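Local structure of putative lipoprotein (Parabacteroides distasonis, 4FVS) at residues A[136-150]-A[161-173]. The protein is of unknown function but, as a putative exported lipoprotein of the LolA/LolB clan, may bind lipid or another hydrophobic ligand. Numbering follows the deposited sequence.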
loop_
_atom_site.group_PDB
_atom_site.type_symbol
_atom_site.label_atom_id
_atom_site.label_comp_id
_atom_site.label_asym_id
_atom_site.label_seq_id
_atom_site.Cartn_x
_atom_site.Cartn_y
_atom_site.Cartn_z
ATOM N N ARG A 136 13.583 3.114 15.969
ATOM C CA ARG A 136 13.302 2.640 14.614
ATOM C C ARG A 136 13.030 1.126 14.565
ATOM O O ARG A 136 13.294 0.395 15.524
ATOM C CB ARG A 136 14.467 2.995 13.632
ATOM C CG ARG A 136 15.751 2.132 13.693
ATOM C CD ARG A 136 16.594 2.403 14.923
ATOM N NE ARG A 136 17.816 1.602 14.946
ATOM C CZ ARG A 136 18.653 1.553 15.977
ATOM N NH1 ARG A 136 18.411 2.265 17.073
ATOM N NH2 ARG A 136 19.749 0.810 15.913
ATOM N N LYS A 137 12.501 0.687 13.405
ATOM C CA LYS A 137 12.177 -0.682 13.023
ATOM C C LYS A 137 12.488 -0.881 11.575
ATOM O O LYS A 137 12.189 -0.014 10.749
ATOM C CB LYS A 137 10.681 -1.023 13.257
ATOM C CG LYS A 137 10.254 -1.402 14.658
ATOM C CD LYS A 137 8.755 -1.742 14.658
ATOM C CE LYS A 137 8.182 -1.992 16.035
ATOM N NZ LYS A 137 6.701 -2.148 15.990
ATOM N N ASP A 138 13.046 -2.042 11.250
ATOM C CA ASP A 138 13.276 -2.485 9.880
ATOM C C ASP A 138 12.097 -3.288 9.419
ATOM O O ASP A 138 11.613 -4.125 10.181
ATOM C CB ASP A 138 14.540 -3.353 9.781
ATOM C CG ASP A 138 15.840 -2.623 9.694
ATOM O OD1 ASP A 138 15.990 -1.794 8.763
ATOM O OD2 ASP A 138 16.758 -2.977 10.461
HETATM N N MSE A 139 11.643 -3.077 8.184
HETATM C CA MSE A 139 10.571 -3.895 7.638
HETATM C C MSE A 139 10.938 -4.289 6.243
HETATM O O MSE A 139 11.165 -3.417 5.399
HETATM C CB MSE A 139 9.222 -3.185 7.687
HETATM C CG MSE A 139 8.917 -2.637 9.072
HETATM SE SE MSE A 139 7.135 -2.080 9.273
HETATM C CE MSE A 139 6.289 -3.778 9.291
ATOM N N ALA A 140 11.087 -5.602 6.020
ATOM C CA ALA A 140 11.461 -6.152 4.730
ATOM C C ALA A 140 10.260 -6.782 4.031
ATOM O O ALA A 140 9.651 -7.708 4.555
ATOM C CB ALA A 140 12.569 -7.172 4.903
ATOM N N ILE A 141 9.880 -6.222 2.880
ATOM C CA ILE A 141 8.804 -6.720 2.022
ATOM C C ILE A 141 9.510 -7.429 0.873
ATOM O O ILE A 141 10.153 -6.783 0.049
ATOM C CB ILE A 141 7.818 -5.598 1.573
ATOM C CG1 ILE A 141 7.249 -4.823 2.787
ATOM C CG2 ILE A 141 6.681 -6.163 0.700
ATOM C CD1 ILE A 141 7.067 -3.303 2.484
ATOM N N LYS A 142 9.437 -8.760 0.855
ATOM C CA LYS A 142 10.176 -9.569 -0.109
ATOM C C LYS A 142 9.319 -10.723 -0.635
ATOM O O LYS A 142 8.180 -10.880 -0.217
ATOM C CB LYS A 142 11.469 -10.113 0.574
ATOM C CG LYS A 142 11.207 -10.836 1.901
ATOM C CD LYS A 142 12.442 -10.977 2.746
ATOM C CE LYS A 142 12.076 -11.510 4.118
ATOM N NZ LYS A 142 13.217 -11.457 5.066
ATOM N N ASP A 143 9.883 -11.531 -1.558
ATOM C CA ASP A 143 9.261 -12.708 -2.168
ATOM C C ASP A 143 7.859 -12.379 -2.692
ATOM O O ASP A 143 6.916 -13.143 -2.476
ATOM C CB ASP A 143 9.230 -13.855 -1.155
ATOM C CG ASP A 143 10.555 -14.150 -0.463
ATOM O OD1 ASP A 143 11.567 -14.379 -1.176
ATOM O OD2 ASP A 143 10.569 -14.219 0.786
ATOM N N ARG A 144 7.729 -11.236 -3.387
ATOM C CA ARG A 144 6.464 -10.785 -3.957
ATOM C C ARG A 144 6.098 -11.671 -5.118
ATOM O O ARG A 144 6.961 -11.939 -5.949
ATOM C CB ARG A 144 6.541 -9.309 -4.398
ATOM C CG ARG A 144 6.868 -8.324 -3.277
ATOM C CD ARG A 144 7.079 -6.913 -3.798
ATOM N NE ARG A 144 5.872 -6.270 -4.340
ATOM C CZ ARG A 144 5.874 -5.432 -5.371
ATOM N NH1 ARG A 144 7.005 -5.145 -5.997
ATOM N NH2 ARG A 144 4.744 -4.893 -5.800
ATOM N N GLU A 145 4.860 -12.164 -5.172
ATOM C CA GLU A 145 4.439 -13.022 -6.281
ATOM C C GLU A 145 3.014 -12.702 -6.725
ATOM O O GLU A 145 2.197 -12.310 -5.924
ATOM C CB GLU A 145 4.568 -14.524 -5.958
ATOM C CG GLU A 145 3.744 -15.024 -4.788
ATOM C CD GLU A 145 3.713 -16.531 -4.642
ATOM O OE1 GLU A 145 3.296 -17.222 -5.601
ATOM O OE2 GLU A 145 4.037 -17.012 -3.532
ATOM N N PHE A 146 2.737 -12.867 -8.011
ATOM C CA PHE A 146 1.432 -12.694 -8.619
ATOM C C PHE A 146 0.621 -13.967 -8.407
ATOM O O PHE A 146 1.087 -15.064 -8.761
ATOM C CB PHE A 146 1.590 -12.376 -10.123
ATOM C CG PHE A 146 0.285 -12.305 -10.876
ATOM C CD1 PHE A 146 -0.563 -11.209 -10.725
ATOM C CD2 PHE A 146 -0.138 -13.368 -11.666
ATOM C CE1 PHE A 146 -1.784 -11.152 -11.397
ATOM C CE2 PHE A 146 -1.366 -13.320 -12.328
ATOM C CZ PHE A 146 -2.172 -12.204 -12.203
ATOM N N ILE A 147 -0.605 -13.819 -7.861
ATOM C CA ILE A 147 -1.478 -14.956 -7.581
ATOM C C ILE A 147 -2.443 -15.181 -8.760
ATOM O O ILE A 147 -2.357 -16.205 -9.446
ATOM C CB ILE A 147 -2.227 -14.754 -6.230
ATOM C CG1 ILE A 147 -1.248 -14.460 -5.065
ATOM C CG2 ILE A 147 -3.144 -15.936 -5.915
ATOM C CD1 ILE A 147 -0.019 -15.509 -4.915
ATOM N N LYS A 148 -3.327 -14.210 -9.006
ATOM C CA LYS A 148 -4.359 -14.242 -10.032
ATOM C C LYS A 148 -4.977 -12.857 -10.160
ATOM O O LYS A 148 -4.673 -11.966 -9.354
ATOM C CB LYS A 148 -5.445 -15.286 -9.625
ATOM C CG LYS A 148 -6.306 -14.872 -8.387
ATOM C CD LYS A 148 -7.060 -16.005 -7.687
ATOM C CE LYS A 148 -7.532 -15.595 -6.307
ATOM N NZ LYS A 148 -8.448 -16.596 -5.691
ATOM N N THR A 149 -5.922 -12.708 -11.107
ATOM C CA THR A 149 -6.754 -11.522 -11.287
ATOM C C THR A 149 -8.148 -11.881 -10.914
ATOM O O THR A 149 -8.651 -12.913 -11.391
ATOM C CB THR A 149 -6.700 -10.961 -12.714
ATOM O OG1 THR A 149 -7.123 -11.942 -13.674
ATOM C CG2 THR A 149 -5.364 -10.362 -13.044
ATOM N N GLU A 150 -8.803 -11.071 -10.072
ATOM C CA GLU A 150 -10.196 -11.381 -9.739
ATOM C C GLU A 150 -10.977 -10.121 -9.484
ATOM O O GLU A 150 -10.398 -9.080 -9.222
ATOM C CB GLU A 150 -10.342 -12.372 -8.559
ATOM C CG GLU A 150 -9.800 -11.947 -7.205
ATOM C CD GLU A 150 -10.210 -12.845 -6.052
ATOM O OE1 GLU A 150 -11.392 -13.254 -6.000
ATOM O OE2 GLU A 150 -9.356 -13.100 -5.171
ATOM N N CYS A 161 -9.235 -6.640 -10.269
ATOM C CA CYS A 161 -7.962 -6.480 -9.582
ATOM C C CYS A 161 -6.957 -7.532 -9.962
ATOM O O CYS A 161 -7.286 -8.561 -10.539
ATOM C CB CYS A 161 -8.188 -6.523 -8.074
ATOM S SG CYS A 161 -9.391 -5.336 -7.465
ATOM N N ALA A 162 -5.733 -7.274 -9.540
ATOM C CA ALA A 162 -4.591 -8.139 -9.530
ATOM C C ALA A 162 -4.317 -8.454 -8.089
ATOM O O ALA A 162 -4.341 -7.541 -7.261
ATOM C CB ALA A 162 -3.411 -7.448 -10.183
ATOM N N LYS A 163 -4.184 -9.737 -7.761
ATOM C CA LYS A 163 -3.913 -10.197 -6.405
ATOM C C LYS A 163 -2.493 -10.658 -6.370
ATOM O O LYS A 163 -2.076 -11.528 -7.147
ATOM C CB LYS A 163 -4.902 -11.296 -5.948
ATOM C CG LYS A 163 -4.795 -11.669 -4.466
ATOM C CD LYS A 163 -5.335 -13.048 -4.210
ATOM C CE LYS A 163 -5.303 -13.349 -2.747
ATOM N NZ LYS A 163 -6.226 -14.462 -2.384
ATOM N N VAL A 164 -1.739 -10.022 -5.487
ATOM C CA VAL A 164 -0.301 -10.201 -5.278
ATOM C C VAL A 164 -0.020 -10.491 -3.807
ATOM O O VAL A 164 -0.612 -9.858 -2.929
ATOM C CB VAL A 164 0.454 -8.931 -5.770
ATOM C CG1 VAL A 164 1.873 -8.873 -5.233
ATOM C CG2 VAL A 164 0.470 -8.845 -7.294
ATOM N N LYS A 165 0.843 -11.475 -3.552
ATOM C CA LYS A 165 1.287 -11.889 -2.216
ATOM C C LYS A 165 2.687 -11.345 -1.970
ATOM O O LYS A 165 3.456 -11.205 -2.919
ATOM C CB LYS A 165 1.265 -13.440 -2.084
ATOM C CG LYS A 165 1.722 -13.989 -0.728
ATOM C CD LYS A 165 1.702 -15.512 -0.694
ATOM C CE LYS A 165 2.434 -16.106 0.490
ATOM N NZ LYS A 165 2.231 -17.575 0.568
ATOM N N TYR A 166 3.025 -11.053 -0.710
ATOM C CA TYR A 166 4.366 -10.604 -0.292
ATOM C C TYR A 166 4.670 -11.216 1.072
ATOM O O TYR A 166 3.740 -11.502 1.817
ATOM C CB TYR A 166 4.475 -9.058 -0.248
ATOM C CG TYR A 166 3.604 -8.425 0.830
ATOM C CD1 TYR A 166 4.044 -8.342 2.158
ATOM C CD2 TYR A 166 2.317 -7.969 0.542
ATOM C CE1 TYR A 166 3.204 -7.882 3.177
ATOM C CE2 TYR A 166 1.476 -7.478 1.552
ATOM C CZ TYR A 166 1.920 -7.448 2.870
ATOM O OH TYR A 166 1.096 -7.008 3.879
ATOM N N ASN A 167 5.945 -11.416 1.395
ATOM C CA ASN A 167 6.392 -11.842 2.721
ATOM C C ASN A 167 6.916 -10.619 3.446
ATOM O O ASN A 167 7.468 -9.709 2.808
ATOM C CB ASN A 167 7.448 -12.940 2.666
ATOM C CG ASN A 167 6.965 -14.306 2.268
ATOM O OD1 ASN A 167 5.829 -14.704 2.465
ATOM N ND2 ASN A 167 7.873 -15.093 1.784
ATOM N N ILE A 168 6.721 -10.562 4.757
ATOM C CA ILE A 168 7.205 -9.442 5.571
ATOM C C ILE A 168 8.015 -10.005 6.746
ATOM O O ILE A 168 7.767 -11.114 7.226
ATOM C CB ILE A 168 6.064 -8.462 6.039
ATOM C CG1 ILE A 168 6.629 -7.208 6.748
ATOM C CG2 ILE A 168 4.976 -9.139 6.880
ATOM C CD1 ILE A 168 5.885 -5.993 6.473
ATOM N N ALA A 169 9.019 -9.238 7.154
ATOM C CA ALA A 169 9.885 -9.511 8.295
ATOM C C ALA A 169 10.159 -8.193 8.976
ATOM O O ALA A 169 10.536 -7.251 8.290
ATOM C CB ALA A 169 11.160 -10.204 7.850
ATOM N N THR A 170 9.880 -8.085 10.298
ATOM C CA THR A 170 10.016 -6.853 11.084
ATOM C C THR A 170 11.019 -7.069 12.238
ATOM O O THR A 170 10.784 -7.887 13.137
ATOM C CB THR A 170 8.638 -6.390 11.592
ATOM O OG1 THR A 170 7.707 -6.390 10.509
ATOM C CG2 THR A 170 8.671 -5.015 12.239
ATOM N N ARG A 171 12.140 -6.306 12.178
ATOM C CA ARG A 171 13.261 -6.256 13.122
ATOM C C ARG A 171 13.243 -4.968 13.919
ATOM O O ARG A 171 12.865 -3.927 13.388
ATOM C CB ARG A 171 14.600 -6.366 12.400
ATOM C CG ARG A 171 14.810 -7.689 11.721
ATOM C CD ARG A 171 16.074 -7.697 10.910
ATOM N NE ARG A 171 17.226 -8.001 11.747
ATOM C CZ ARG A 171 18.124 -7.104 12.140
ATOM N NH1 ARG A 171 18.010 -5.829 11.768
ATOM N NH2 ARG A 171 19.146 -7.472 12.900
ATOM N N SER A 172 13.663 -5.035 15.188
ATOM C CA SER A 172 13.672 -3.887 16.085
ATOM C C SER A 172 14.800 -4.005 17.105
ATOM O O SER A 172 15.044 -5.115 17.598
ATOM C CB SER A 172 12.337 -3.757 16.801
ATOM O OG SER A 172 12.339 -2.621 17.649
ATOM N N PRO A 173 15.481 -2.874 17.457
ATOM C CA PRO A 173 16.561 -2.949 18.449
ATOM C C PRO A 173 16.067 -3.454 19.801
ATOM O O PRO A 173 16.834 -4.121 20.504
ATOM C CB PRO A 173 17.073 -1.503 18.541
ATOM C CG PRO A 173 16.021 -0.662 17.985
ATOM C CD PRO A 173 15.332 -1.495 16.950
#
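Ile141 and Ile168 sit side by side on the packed face of this antiparallel pair, CG1 of Ile141 4.1 Å from CD1 of Ile168. Ile168 CD1 also meets selenomethionine Met139, whose CE bends back to 3.6 Å from it, while CG2 of Ile141 approaches Tyr166 at a slant, 3.7 Å from its CD1. Farther along, Phe146 receives Val164 CG2 and Ala162 CB at its ring edge, and Phe113 joins it edge-to-face.

The other face, apart from Ala140 and Ala169, is mostly charged and more open to solvent, with Glu145, Lys148 and Arg171 exposed. Asp138 OD2 reaches the edge of the Arg171 guanidinium in a salt bridge, 3.4 Å from NH1, while its OD1 is held by Lys126. Lys163 and Lys165 run extended to cation-pi contacts with Tyr184 and Tyr182 respectively.

Two bulges break the pairing. At Asp143 the register slips by one, and Asn167 ND2 spans the irregularity to Asp143 OD2 at 3.0 Å, on the anti side and tilted 29° out of the carboxylate plane. Asn167 CG stands beside its own backbone N (chi1 -73°), which brings the amide over the bulge; a leucine here would probably leave the Asp143 carboxylate without this donor and free to turn. Ile147 and Lys148 then both face Lys163: a classic beta bulge in the long, twisted hairpin of strands 132-154 and 157-171, part of this DUF3108-like fold.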